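Local coordinates for carboxysome assembly protein CcmN (Synechococcus elongatus, PDB 7D6C), which helps build the beta-carboxysome, its N-terminal domain (the part described here) interacting with CcmM and its C-terminal peptide with the shell protein CcmK2, at residues G35-A40 against G57-A62; I67-G72 against V79-Q84; D16-S21 against V30-G35. One frame throughout, in Å; residues are numbered along the deposited sequence.

Contact 1. Residues G35-A40 against G57-A62; sequences GVLLIA and GSVIHA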
ATOM      1  N   GLY F  35     -10.837  -2.452   4.348  1.00 49.70           N
ATOM      2  CA  GLY F  35      -9.573  -1.876   4.721  1.00 51.38           C
ATOM      3  C   GLY F  35      -9.096  -0.769   3.819  1.00 50.06           C
ATOM      4  O   GLY F  35      -7.994  -0.233   4.039  1.00 48.26           O
ATOM      5  N   VAL F  36      -9.883  -0.395   2.814  1.00 48.51           N
ATOM      6  CA  VAL F  36      -9.541   0.799   2.057  1.00 51.62           C
ATOM      7  C   VAL F  36      -9.845   2.048   2.885  1.00 48.04           C
ATOM      8  O   VAL F  36     -10.789   2.086   3.687  1.00 44.26           O
ATOM      9  CB  VAL F  36     -10.267   0.792   0.709  1.00 50.93           C
ATOM     10  CG1 VAL F  36     -10.179   2.157   0.049  1.00 49.33           C
ATOM     11  CG2 VAL F  36      -9.652  -0.278  -0.169  1.00 51.40           C
ATOM     12  N   LEU F  37      -9.004   3.062   2.733  1.00 47.51           N
ATOM     13  CA  LEU F  37      -9.043   4.249   3.572  1.00 48.16           C
ATOM     14  C   LEU F  37      -9.290   5.445   2.677  1.00 50.94           C
ATOM     15  O   LEU F  37      -8.380   5.865   1.948  1.00 50.48           O
ATOM     16  CB  LEU F  37      -7.737   4.399   4.340  1.00 51.41           C
ATOM     17  CG  LEU F  37      -7.433   3.178   5.197  1.00 52.84           C
ATOM     18  CD1 LEU F  37      -6.035   3.258   5.785  1.00 48.64           C
ATOM     19  CD2 LEU F  37      -8.502   3.124   6.269  1.00 52.95           C
ATOM     20  N   LEU F  38     -10.521   5.983   2.726  1.00 50.87           N
ATOM     21  CA  LEU F  38     -10.882   7.223   2.027  1.00 51.94           C
ATOM     22  C   LEU F  38     -10.840   8.382   3.018  1.00 53.95           C
ATOM     23  O   LEU F  38     -11.715   8.497   3.884  1.00 55.19           O
ATOM     24  CB  LEU F  38     -12.264   7.110   1.400  1.00 48.45           C
ATOM     25  CG  LEU F  38     -12.462   5.810   0.635  1.00 50.35           C
ATOM     26  CD1 LEU F  38     -13.788   5.802  -0.092  1.00 43.22           C
ATOM     27  CD2 LEU F  38     -11.336   5.633  -0.342  1.00 48.65           C
ATOM     28  N   ILE F  39      -9.829   9.237   2.889  1.00 50.92           N
ATOM     29  CA  ILE F  39      -9.621  10.361   3.791  1.00 49.86           C
ATOM     30  C   ILE F  39      -9.682  11.641   2.974  1.00 53.39           C
ATOM     31  O   ILE F  39      -9.024  11.750   1.930  1.00 51.48           O
ATOM     32  CB  ILE F  39      -8.280  10.238   4.539  1.00 54.97           C
ATOM     33  CG1 ILE F  39      -8.306   9.001   5.420  1.00 52.72           C
ATOM     34  CG2 ILE F  39      -8.005  11.450   5.412  1.00 52.92           C
ATOM     35  CD1 ILE F  39      -7.837   7.801   4.713  1.00 56.51           C
ATOM     36  N   ALA F  40     -10.488  12.599   3.433  1.00 54.84           N
ATOM     37  CA  ALA F  40     -10.581  13.907   2.785  1.00 55.54           C
ATOM     38  C   ALA F  40     -10.475  14.985   3.856  1.00 56.51           C
ATOM     39  O   ALA F  40     -11.263  14.998   4.810  1.00 56.23           O
ATOM     40  CB  ALA F  40     -11.878  14.045   1.975  1.00 48.25           C
ATOM     41  N   GLY F  57      -6.370  -2.717   0.571  1.00 55.20           N
ATOM     42  CA  GLY F  57      -5.229  -1.929   1.005  1.00 56.90           C
ATOM     43  C   GLY F  57      -5.004  -0.613   0.288  1.00 56.21           C
ATOM     44  O   GLY F  57      -3.920  -0.032   0.414  1.00 52.39           O
ATOM     45  N   SER F  58      -5.981  -0.119  -0.472  1.00 58.67           N
ATOM     46  CA  SER F  58      -5.774   1.149  -1.153  1.00 53.33           C
ATOM     47  C   SER F  58      -6.019   2.286  -0.178  1.00 48.36           C
ATOM     48  O   SER F  58      -6.639   2.109   0.871  1.00 53.91           O
ATOM     49  CB  SER F  58      -6.682   1.270  -2.375  1.00 51.40           C
ATOM     50  OG  SER F  58      -6.287   0.380  -3.410  1.00 44.96           O
ATOM     51  N   VAL F  59      -5.468   3.450  -0.495  1.00 45.62           N
ATOM     52  CA  VAL F  59      -5.618   4.609   0.377  1.00 49.10           C
ATOM     53  C   VAL F  59      -5.808   5.825  -0.506  1.00 50.82           C
ATOM     54  O   VAL F  59      -4.930   6.153  -1.313  1.00 52.50           O
ATOM     55  CB  VAL F  59      -4.420   4.819   1.313  1.00 48.26           C
ATOM     56  CG1 VAL F  59      -4.523   6.186   2.029  1.00 45.76           C
ATOM     57  CG2 VAL F  59      -4.319   3.669   2.320  1.00 49.39           C
ATOM     58  N   ILE F  60      -6.953   6.480  -0.372  1.00 44.53           N
ATOM     59  CA  ILE F  60      -7.253   7.695  -1.111  1.00 53.99           C
ATOM     60  C   ILE F  60      -7.262   8.834  -0.109  1.00 52.92           C
ATOM     61  O   ILE F  60      -8.087   8.844   0.816  1.00 54.62           O
ATOM     62  CB  ILE F  60      -8.597   7.597  -1.850  1.00 52.00           C
ATOM     63  CG1 ILE F  60      -8.721   6.242  -2.555  1.00 49.33           C
ATOM     64  CG2 ILE F  60      -8.719   8.716  -2.841  1.00 47.01           C
ATOM     65  CD1 ILE F  60      -7.820   6.077  -3.770  1.00 51.06           C
ATOM     66  N   HIS F  61      -6.344   9.786  -0.272  1.00 49.77           N
ATOM     67  CA  HIS F  61      -6.246  10.908   0.659  1.00 54.08           C
ATOM     68  C   HIS F  61      -6.273  12.220  -0.116  1.00 56.17           C
ATOM     69  O   HIS F  61      -5.283  12.587  -0.759  1.00 54.90           O
ATOM     70  CB  HIS F  61      -4.993  10.802   1.516  1.00 51.49           C
ATOM     71  CG  HIS F  61      -4.935  11.819   2.602  1.00 53.95           C
ATOM     72  ND1 HIS F  61      -3.782  12.102   3.299  1.00 58.25           N
ATOM     73  CD2 HIS F  61      -5.890  12.635   3.106  1.00 59.42           C
ATOM     74  CE1 HIS F  61      -4.030  13.045   4.190  1.00 62.14           C
ATOM     75  NE2 HIS F  61      -5.302  13.386   4.094  1.00 60.37           N
ATOM     76  N   ALA F  62      -7.404  12.931  -0.049  1.00 59.04           N
ATOM     77  CA  ALA F  62      -7.587  14.161  -0.813  1.00 56.31           C
ATOM     78  C   ALA F  62      -7.053  15.334  -0.012  1.00 59.94           C
ATOM     79  O   ALA F  62      -7.349  15.463   1.182  1.00 60.23           O
ATOM     80  CB  ALA F  62      -9.053  14.375  -1.166  1.00 50.90           C
TER
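Ile39 and Ile60 contribute most to this contact, in which strands 37-40 and 59-62 run side by side, their axes 4° apart in direction, each residue matched with the one 22 places later. Ile39 is gripped through its backbone: its N donates to Ile60 O at 2.7 Å in an almost straight bond (179° at the hydrogen), and its O accepts from Ala62 N at 2.8 Å. Its side chain meets His61. With CG1 turned beside the backbone N (chi1 -63°), CG2 of Ile39 is left to lie obliquely against the imidazole, 3.3 Å from His61 CD2, while Ile39 O sits at the ring edge, in its plane. The ring is fixed at both nitrogens, NE2 by Glu41 and ND1 by a polar side chain on the chain of another protein, probably CcmM.

The parallel pairing, with successive strands stacked one coil apart, is that of the left-handed parallel beta-helix formed by hexapeptide-repeat proteins. Along each strand the side chains alternate between the interior and the outer face. Ile60 and Leu38 point into the helix, lying alongside each other with Leu38 CD2 3.5 Å from Ile60 CG1; there they also meet Ile46 of strand 45-48. Leu37 turns to the outer face with Ile39, and its CD1 rests 3.9 Å from Val59 CG2, the two side chains pointing the same way. Leu37 O accepts from Ile60 N at 2.8 Å, and both Leu37 and Ile39 pack on the partner protein's chain.

Contact 2. Residues I67-G72 against V79-Q84; sequences IIIQAG and VLIVGQ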
ATOM      1  N   ILE F  67     -10.271  14.441  -5.085  1.00 46.78           N
ATOM      2  CA  ILE F  67      -9.892  13.278  -5.873  1.00 49.87           C
ATOM      3  C   ILE F  67     -11.168  12.754  -6.503  1.00 49.05           C
ATOM      4  O   ILE F  67     -12.180  12.595  -5.813  1.00 53.60           O
ATOM      5  CB  ILE F  67      -9.199  12.202  -5.018  1.00 51.30           C
ATOM      6  CG1 ILE F  67      -8.017  12.823  -4.253  1.00 50.75           C
ATOM      7  CG2 ILE F  67      -8.755  11.062  -5.889  1.00 40.59           C
ATOM      8  CD1 ILE F  67      -7.216  11.862  -3.437  1.00 48.65           C
ATOM      9  N   ILE F  68     -11.146  12.538  -7.811  1.00 45.61           N
ATOM     10  CA  ILE F  68     -12.319  12.070  -8.532  1.00 48.50           C
ATOM     11  C   ILE F  68     -11.910  10.832  -9.308  1.00 50.64           C
ATOM     12  O   ILE F  68     -11.114  10.918 -10.253  1.00 53.46           O
ATOM     13  CB  ILE F  68     -12.900  13.138  -9.473  1.00 53.46           C
ATOM     14  CG1 ILE F  68     -13.462  14.311  -8.673  1.00 51.67           C
ATOM     15  CG2 ILE F  68     -13.975  12.542 -10.363  1.00 49.79           C
ATOM     16  CD1 ILE F  68     -13.291  15.633  -9.358  1.00 49.84           C
ATOM     17  N   ILE F  69     -12.442   9.687  -8.912  1.00 50.07           N
ATOM     18  CA  ILE F  69     -12.261   8.444  -9.651  1.00 51.21           C
ATOM     19  C   ILE F  69     -13.470   8.334 -10.562  1.00 48.21           C
ATOM     20  O   ILE F  69     -14.601   8.190 -10.091  1.00 47.23           O
ATOM     21  CB  ILE F  69     -12.143   7.232  -8.711  1.00 51.96           C
ATOM     22  CG1 ILE F  69     -11.254   7.573  -7.516  1.00 42.98           C
ATOM     23  CG2 ILE F  69     -11.631   5.987  -9.452  1.00 45.69           C
ATOM     24  CD1 ILE F  69      -9.936   8.189  -7.921  1.00 41.41           C
ATOM     25  N   GLN F  70     -13.241   8.430 -11.862  1.00 50.77           N
ATOM     26  CA  GLN F  70     -14.371   8.457 -12.777  1.00 53.68           C
ATOM     27  C   GLN F  70     -14.844   7.035 -13.078  1.00 54.54           C
ATOM     28  O   GLN F  70     -14.248   6.048 -12.633  1.00 53.59           O
ATOM     29  CB  GLN F  70     -13.990   9.223 -14.033  1.00 55.58           C
ATOM     30  CG  GLN F  70     -13.505  10.615 -13.680  1.00 55.90           C
ATOM     31  CD  GLN F  70     -13.909  11.638 -14.693  1.00 66.25           C
ATOM     32  OE1 GLN F  70     -13.459  11.586 -15.846  1.00 72.53           O
ATOM     33  NE2 GLN F  70     -14.784  12.574 -14.288  1.00 64.16           N
ATOM     34  N   ALA F  71     -15.946   6.938 -13.822  1.00 51.80           N
ATOM     35  CA  ALA F  71     -16.676   5.679 -13.912  1.00 47.07           C
ATOM     36  C   ALA F  71     -15.857   4.595 -14.591  1.00 55.59           C
ATOM     37  O   ALA F  71     -15.143   4.849 -15.571  1.00 60.99           O
ATOM     38  CB  ALA F  71     -17.970   5.867 -14.676  1.00 51.65           C
ATOM     39  N   GLY F  72     -15.987   3.372 -14.063  1.00 52.21           N
ATOM     40  CA  GLY F  72     -15.335   2.204 -14.598  1.00 47.40           C
ATOM     41  C   GLY F  72     -13.850   2.160 -14.378  1.00 49.83           C
ATOM     42  O   GLY F  72     -13.208   1.180 -14.790  1.00 54.39           O
ATOM     43  N   VAL F  79      -3.212   0.708  -4.152  1.00 56.76           N
ATOM     44  CA  VAL F  79      -3.036   1.974  -4.848  1.00 54.86           C
ATOM     45  C   VAL F  79      -3.133   3.122  -3.847  1.00 52.57           C
ATOM     46  O   VAL F  79      -3.944   3.093  -2.907  1.00 51.12           O
ATOM     47  CB  VAL F  79      -4.082   2.089  -5.966  1.00 52.85           C
ATOM     48  CG1 VAL F  79      -4.010   3.460  -6.664  1.00 52.76           C
ATOM     49  CG2 VAL F  79      -3.858   0.977  -6.943  1.00 50.97           C
ATOM     50  N   LEU F  80      -2.289   4.139  -4.032  1.00 49.35           N
ATOM     51  CA  LEU F  80      -2.212   5.271  -3.116  1.00 50.11           C
ATOM     52  C   LEU F  80      -2.373   6.578  -3.886  1.00 49.94           C
ATOM     53  O   LEU F  80      -1.572   6.885  -4.776  1.00 51.55           O
ATOM     54  CB  LEU F  80      -0.887   5.257  -2.369  1.00 47.70           C
ATOM     55  CG  LEU F  80      -0.673   6.550  -1.623  1.00 47.80           C
ATOM     56  CD1 LEU F  80      -1.540   6.514  -0.398  1.00 50.05           C
ATOM     57  CD2 LEU F  80       0.782   6.695  -1.268  1.00 50.61           C
ATOM     58  N   ILE F  81      -3.393   7.357  -3.539  1.00 48.66           N
ATOM     59  CA  ILE F  81      -3.668   8.620  -4.223  1.00 54.98           C
ATOM     60  C   ILE F  81      -3.725   9.739  -3.185  1.00 54.08           C
ATOM     61  O   ILE F  81      -4.667   9.805  -2.381  1.00 53.61           O
ATOM     62  CB  ILE F  81      -4.962   8.567  -5.050  1.00 51.45           C
ATOM     63  CG1 ILE F  81      -4.847   7.500  -6.146  1.00 50.75           C
ATOM     64  CG2 ILE F  81      -5.171   9.862  -5.719  1.00 48.34           C
ATOM     65  CD1 ILE F  81      -6.134   7.257  -6.931  1.00 45.13           C
ATOM     66  N   VAL F  82      -2.717  10.609  -3.201  1.00 54.07           N
ATOM     67  CA  VAL F  82      -2.596  11.731  -2.279  1.00 56.07           C
ATOM     68  C   VAL F  82      -2.608  13.010  -3.089  1.00 58.43           C
ATOM     69  O   VAL F  82      -1.951  13.080  -4.136  1.00 60.70           O
ATOM     70  CB  VAL F  82      -1.299  11.664  -1.454  1.00 57.01           C
ATOM     71  CG1 VAL F  82      -1.158  12.929  -0.613  1.00 60.18           C
ATOM     72  CG2 VAL F  82      -1.281  10.431  -0.594  1.00 57.63           C
ATOM     73  N   GLY F  83      -3.331  14.029  -2.599  1.00 57.72           N
ATOM     74  CA  GLY F  83      -3.287  15.349  -3.220  1.00 57.82           C
ATOM     75  C   GLY F  83      -4.577  15.668  -3.926  1.00 57.78           C
ATOM     76  O   GLY F  83      -5.624  15.522  -3.288  1.00 60.42           O
ATOM     77  N   GLN F  84      -4.561  16.094  -5.202  1.00 59.74           N
ATOM     78  CA  GLN F  84      -5.807  16.138  -5.963  1.00 55.63           C
ATOM     79  C   GLN F  84      -5.569  15.420  -7.281  1.00 56.72           C
ATOM     80  O   GLN F  84      -4.567  15.673  -7.957  1.00 58.63           O
ATOM     81  CB  GLN F  84      -6.368  17.551  -6.284  1.00 61.46           C
ATOM     82  CG  GLN F  84      -6.396  18.513  -5.130  1.00 64.48           C
ATOM     83  CD  GLN F  84      -5.390  19.620  -5.359  1.00 75.82           C
ATOM     84  OE1 GLN F  84      -5.336  20.150  -6.481  1.00 79.57           O
ATOM     85  NE2 GLN F  84      -4.419  19.759  -4.437  1.00 77.22           N
TER
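Ile67 and Gln84 mark the nearest approach of the two backbones, their CA atoms 5.0 Å apart, yet no hydrogen bond passes between the segments. Strands 67-69 and 80-82 belong to different sheets, and the chain leaving strand 80-82 turns a corner at Gly83 and Gln84. Gly83 has a positive phi (109°) that a side chain would tolerate poorly. Beyond the corner the chain runs beside its earlier neighbour, where Ile68 pairs through its backbone with Ser85 and Val87. Gln84 is tied down at the bend, its N bonding to Asn101 OD1 and its NE2 to Arg63 O.

What joins the segments is isoleucine packing: Ile67, the most deeply covered, and Ile69 both meet Ile81. The Ile67 side chain is extended (chi2 -177°), carrying CD1 away from its own strand and over the one that precedes the corner: CD1 lies 3.4 Å from Ile81 O and 3.7 Å from Ile81 CG2. The shorter branch joins in, Ile67 CG2 standing 3.8 Å from Ile81 CG2, so the two branches of Ile67 share one methyl group. Nearer the bend, Ile67 CG1 sits 3.7 Å from Gly83 O. Ile81 meets a second partner with its other branch. Its CD1 faces Ile69 CD1 tip to tip at 4.0 Å, the two side chains reaching toward each other from their separate sheets. Ile60 touches both Ile67 and Ile81, and Val87 touches Ile69 and Ile81, which extends the apolar cluster to adjoining strands. Inward-pointing aliphatic residues that meet across a corner between two sheets make up the hydrophobic core of a left-handed parallel beta-helix with its triangular cross-section.

Contact 3. Residues D16-S21 against V30-G35; sequences DRYFAS and VVIAPG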
ATOM      1  N   ASP F  16     -14.118  -6.562   7.687  1.00 60.49           N
ATOM      2  CA  ASP F  16     -14.646  -6.618   6.334  1.00 54.82           C
ATOM      3  C   ASP F  16     -15.161  -5.264   5.886  1.00 52.11           C
ATOM      4  O   ASP F  16     -16.039  -5.188   5.022  1.00 52.65           O
ATOM      5  CB  ASP F  16     -15.751  -7.662   6.239  1.00 57.90           C
ATOM      6  CG  ASP F  16     -16.996  -7.262   7.002  1.00 60.06           C
ATOM      7  OD1 ASP F  16     -16.957  -6.280   7.791  1.00 56.82           O
ATOM      8  OD2 ASP F  16     -18.013  -7.962   6.816  1.00 66.32           O
ATOM      9  N   ARG F  17     -14.665  -4.195   6.489  1.00 50.99           N
ATOM     10  CA  ARG F  17     -15.154  -2.877   6.163  1.00 52.37           C
ATOM     11  C   ARG F  17     -14.003  -1.921   5.908  1.00 50.84           C
ATOM     12  O   ARG F  17     -12.912  -2.056   6.472  1.00 53.89           O
ATOM     13  CB  ARG F  17     -16.087  -2.339   7.251  1.00 51.12           C
ATOM     14  CG  ARG F  17     -15.528  -2.170   8.583  1.00 53.77           C
ATOM     15  CD  ARG F  17     -16.672  -2.297   9.557  1.00 55.11           C
ATOM     16  NE  ARG F  17     -17.219  -3.652   9.538  1.00 56.67           N
ATOM     17  CZ  ARG F  17     -17.968  -4.176  10.513  1.00 57.80           C
ATOM     18  NH1 ARG F  17     -18.261  -3.456  11.594  1.00 52.20           N
ATOM     19  NH2 ARG F  17     -18.444  -5.419  10.392  1.00 53.02           N
ATOM     20  N   TYR F  18     -14.267  -0.985   4.999  1.00 49.73           N
ATOM     21  CA  TYR F  18     -13.440   0.174   4.740  1.00 44.60           C
ATOM     22  C   TYR F  18     -13.903   1.342   5.592  1.00 45.27           C
ATOM     23  O   TYR F  18     -14.935   1.291   6.263  1.00 45.98           O
ATOM     24  CB  TYR F  18     -13.482   0.556   3.271  1.00 48.99           C
ATOM     25  CG  TYR F  18     -14.835   0.974   2.721  1.00 51.48           C
ATOM     26  CD1 TYR F  18     -15.732   0.022   2.244  1.00 51.70           C
ATOM     27  CD2 TYR F  18     -15.189   2.327   2.625  1.00 48.24           C
ATOM     28  CE1 TYR F  18     -16.950   0.398   1.709  1.00 53.73           C
ATOM     29  CE2 TYR F  18     -16.391   2.708   2.091  1.00 50.03           C
ATOM     30  CZ  TYR F  18     -17.272   1.737   1.634  1.00 57.67           C
ATOM     31  OH  TYR F  18     -18.490   2.101   1.102  1.00 65.40           O
ATOM     32  N   PHE F  19     -13.125   2.412   5.545  1.00 45.80           N
ATOM     33  CA  PHE F  19     -13.285   3.526   6.464  1.00 46.92           C
ATOM     34  C   PHE F  19     -13.175   4.824   5.697  1.00 47.58           C
ATOM     35  O   PHE F  19     -12.163   5.074   5.033  1.00 50.28           O
ATOM     36  CB  PHE F  19     -12.221   3.476   7.554  1.00 51.97           C
ATOM     37  CG  PHE F  19     -12.047   4.768   8.303  1.00 49.75           C
ATOM     38  CD1 PHE F  19     -11.223   5.788   7.813  1.00 50.34           C
ATOM     39  CD2 PHE F  19     -12.654   4.940   9.523  1.00 45.63           C
ATOM     40  CE1 PHE F  19     -11.035   6.965   8.515  1.00 45.71           C
ATOM     41  CE2 PHE F  19     -12.457   6.089  10.229  1.00 48.76           C
ATOM     42  CZ  PHE F  19     -11.651   7.117   9.723  1.00 48.90           C
ATOM     43  N   ALA F  20     -14.189   5.664   5.820  1.00 49.80           N
ATOM     44  CA  ALA F  20     -14.144   6.992   5.241  1.00 47.75           C
ATOM     45  C   ALA F  20     -14.052   8.031   6.350  1.00 45.99           C
ATOM     46  O   ALA F  20     -14.617   7.864   7.440  1.00 45.46           O
ATOM     47  CB  ALA F  20     -15.362   7.244   4.361  1.00 43.52           C
ATOM     48  N   SER F  21     -13.318   9.090   6.076  1.00 43.29           N
ATOM     49  CA  SER F  21     -13.308  10.244   6.951  1.00 44.51           C
ATOM     50  C   SER F  21     -13.179  11.450   6.049  1.00 52.50           C
ATOM     51  O   SER F  21     -12.191  11.562   5.308  1.00 49.98           O
ATOM     52  CB  SER F  21     -12.159  10.194   7.950  1.00 51.32           C
ATOM     53  OG  SER F  21     -12.364  11.137   8.979  1.00 60.07           O
ATOM     54  N   VAL F  30     -20.582   0.932  -6.731  1.00 55.98           N
ATOM     55  CA  VAL F  30     -19.156   0.922  -6.442  1.00 48.81           C
ATOM     56  C   VAL F  30     -18.839  -0.263  -5.548  1.00 50.24           C
ATOM     57  O   VAL F  30     -19.641  -0.661  -4.700  1.00 54.91           O
ATOM     58  CB  VAL F  30     -18.731   2.251  -5.786  1.00 53.10           C
ATOM     59  CG1 VAL F  30     -17.357   2.131  -5.114  1.00 51.48           C
ATOM     60  CG2 VAL F  30     -18.718   3.368  -6.798  1.00 49.85           C
ATOM     61  N   VAL F  31     -17.660  -0.840  -5.752  1.00 45.58           N
ATOM     62  CA  VAL F  31     -17.173  -1.951  -4.958  1.00 43.90           C
ATOM     63  C   VAL F  31     -15.886  -1.499  -4.293  1.00 44.27           C
ATOM     64  O   VAL F  31     -14.912  -1.181  -4.986  1.00 42.32           O
ATOM     65  CB  VAL F  31     -16.930  -3.188  -5.830  1.00 51.79           C
ATOM     66  CG1 VAL F  31     -16.562  -4.404  -4.966  1.00 45.94           C
ATOM     67  CG2 VAL F  31     -18.137  -3.442  -6.744  1.00 45.52           C
ATOM     68  N   ILE F  32     -15.879  -1.455  -2.961  1.00 47.58           N
ATOM     69  CA  ILE F  32     -14.702  -1.052  -2.193  1.00 45.86           C
ATOM     70  C   ILE F  32     -14.272  -2.216  -1.320  1.00 46.41           C
ATOM     71  O   ILE F  32     -15.049  -2.677  -0.471  1.00 46.27           O
ATOM     72  CB  ILE F  32     -14.966   0.184  -1.321  1.00 46.34           C
ATOM     73  CG1 ILE F  32     -15.339   1.394  -2.186  1.00 47.55           C
ATOM     74  CG2 ILE F  32     -13.733   0.469  -0.453  1.00 43.66           C
ATOM     75  CD1 ILE F  32     -16.087   2.472  -1.425  1.00 46.52           C
ATOM     76  N   ALA F  33     -13.025  -2.661  -1.494  1.00 46.31           N
ATOM     77  CA  ALA F  33     -12.513  -3.764  -0.688  1.00 42.77           C
ATOM     78  C   ALA F  33     -12.368  -3.347   0.773  1.00 45.55           C
ATOM     79  O   ALA F  33     -12.206  -2.160   1.083  1.00 46.94           O
ATOM     80  CB  ALA F  33     -11.168  -4.236  -1.216  1.00 44.20           C
ATOM     81  N   PRO F  34     -12.416  -4.306   1.694  1.00 48.96           N
ATOM     82  CA  PRO F  34     -12.260  -3.970   3.117  1.00 51.57           C
ATOM     83  C   PRO F  34     -10.876  -3.411   3.429  1.00 53.51           C
ATOM     84  O   PRO F  34      -9.863  -3.830   2.855  1.00 54.18           O
ATOM     85  CB  PRO F  34     -12.491  -5.311   3.819  1.00 49.64           C
ATOM     86  CG  PRO F  34     -13.332  -6.073   2.874  1.00 49.68           C
ATOM     87  CD  PRO F  34     -12.853  -5.696   1.505  1.00 46.05           C
ATOM     88  N   GLY F  35     -10.837  -2.452   4.348  1.00 49.70           N
ATOM     89  CA  GLY F  35      -9.573  -1.876   4.721  1.00 51.38           C
ATOM     90  C   GLY F  35      -9.096  -0.769   3.819  1.00 50.06           C
ATOM     91  O   GLY F  35      -7.994  -0.233   4.039  1.00 48.26           O
TER
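Arg17 and Gly35 join the backbones through a single hydrogen bond, Gly35 N to Arg17 O at 3.0 Å, where the touching parts run 100° apart and the donor stands above the carbonyl plane. With CG between its backbone N and carbonyl carbon (chi1 63°), Tyr18 lays its ring over Ile32. Both branches of Ile32 meet that ring: CG2 makes a CH-pi contact 3.6 Å from the Tyr18 centroid, and CD1 reaches under the phenol end, 3.4 Å from Tyr18 CZ. The two side chains cross at about a right angle, with Ile26 touching both. Shrinking Tyr18 to an alanine would probably leave both methyl-bearing branches of Ile32 without their aromatic cover and open a gap beside Ile26. Pro34 rests its CB 3.4 Å from Asp16 C, packing on backbone rather than on a charged end. The Asp16 carboxylate instead holds Arg17 in a salt bridge, OD1 taking NE at 3.2 Å and NH2 at 3.1 Å from the side of the guanidinium, in its plane. The loop leading into strand 19-21 meets the end of strand 31-32 and the corner after it, within the first coil of the left-handed parallel beta-helix.

From the N terminus, contact 3 comes first: it closes the loop from 16-21 to 30-35 and shuts the first coil of the helix. Contact 1 begins at the Gly35 that ends contact 3, and spans one whole coil from strand 37-40 to strand 59-63. Contact 2 then closes the shorter loop from 67-72 to 79-84. The three lie in series, none nesting in or crossing another. Strand 37-40 bonds to strand 19-21, and His61 N probably to Ile81 O, so one sheet runs through all three contacts. Contact 2 ties this sheet to the one holding strand 66-69, and contact 3 ties it to the one holding strand 31-32.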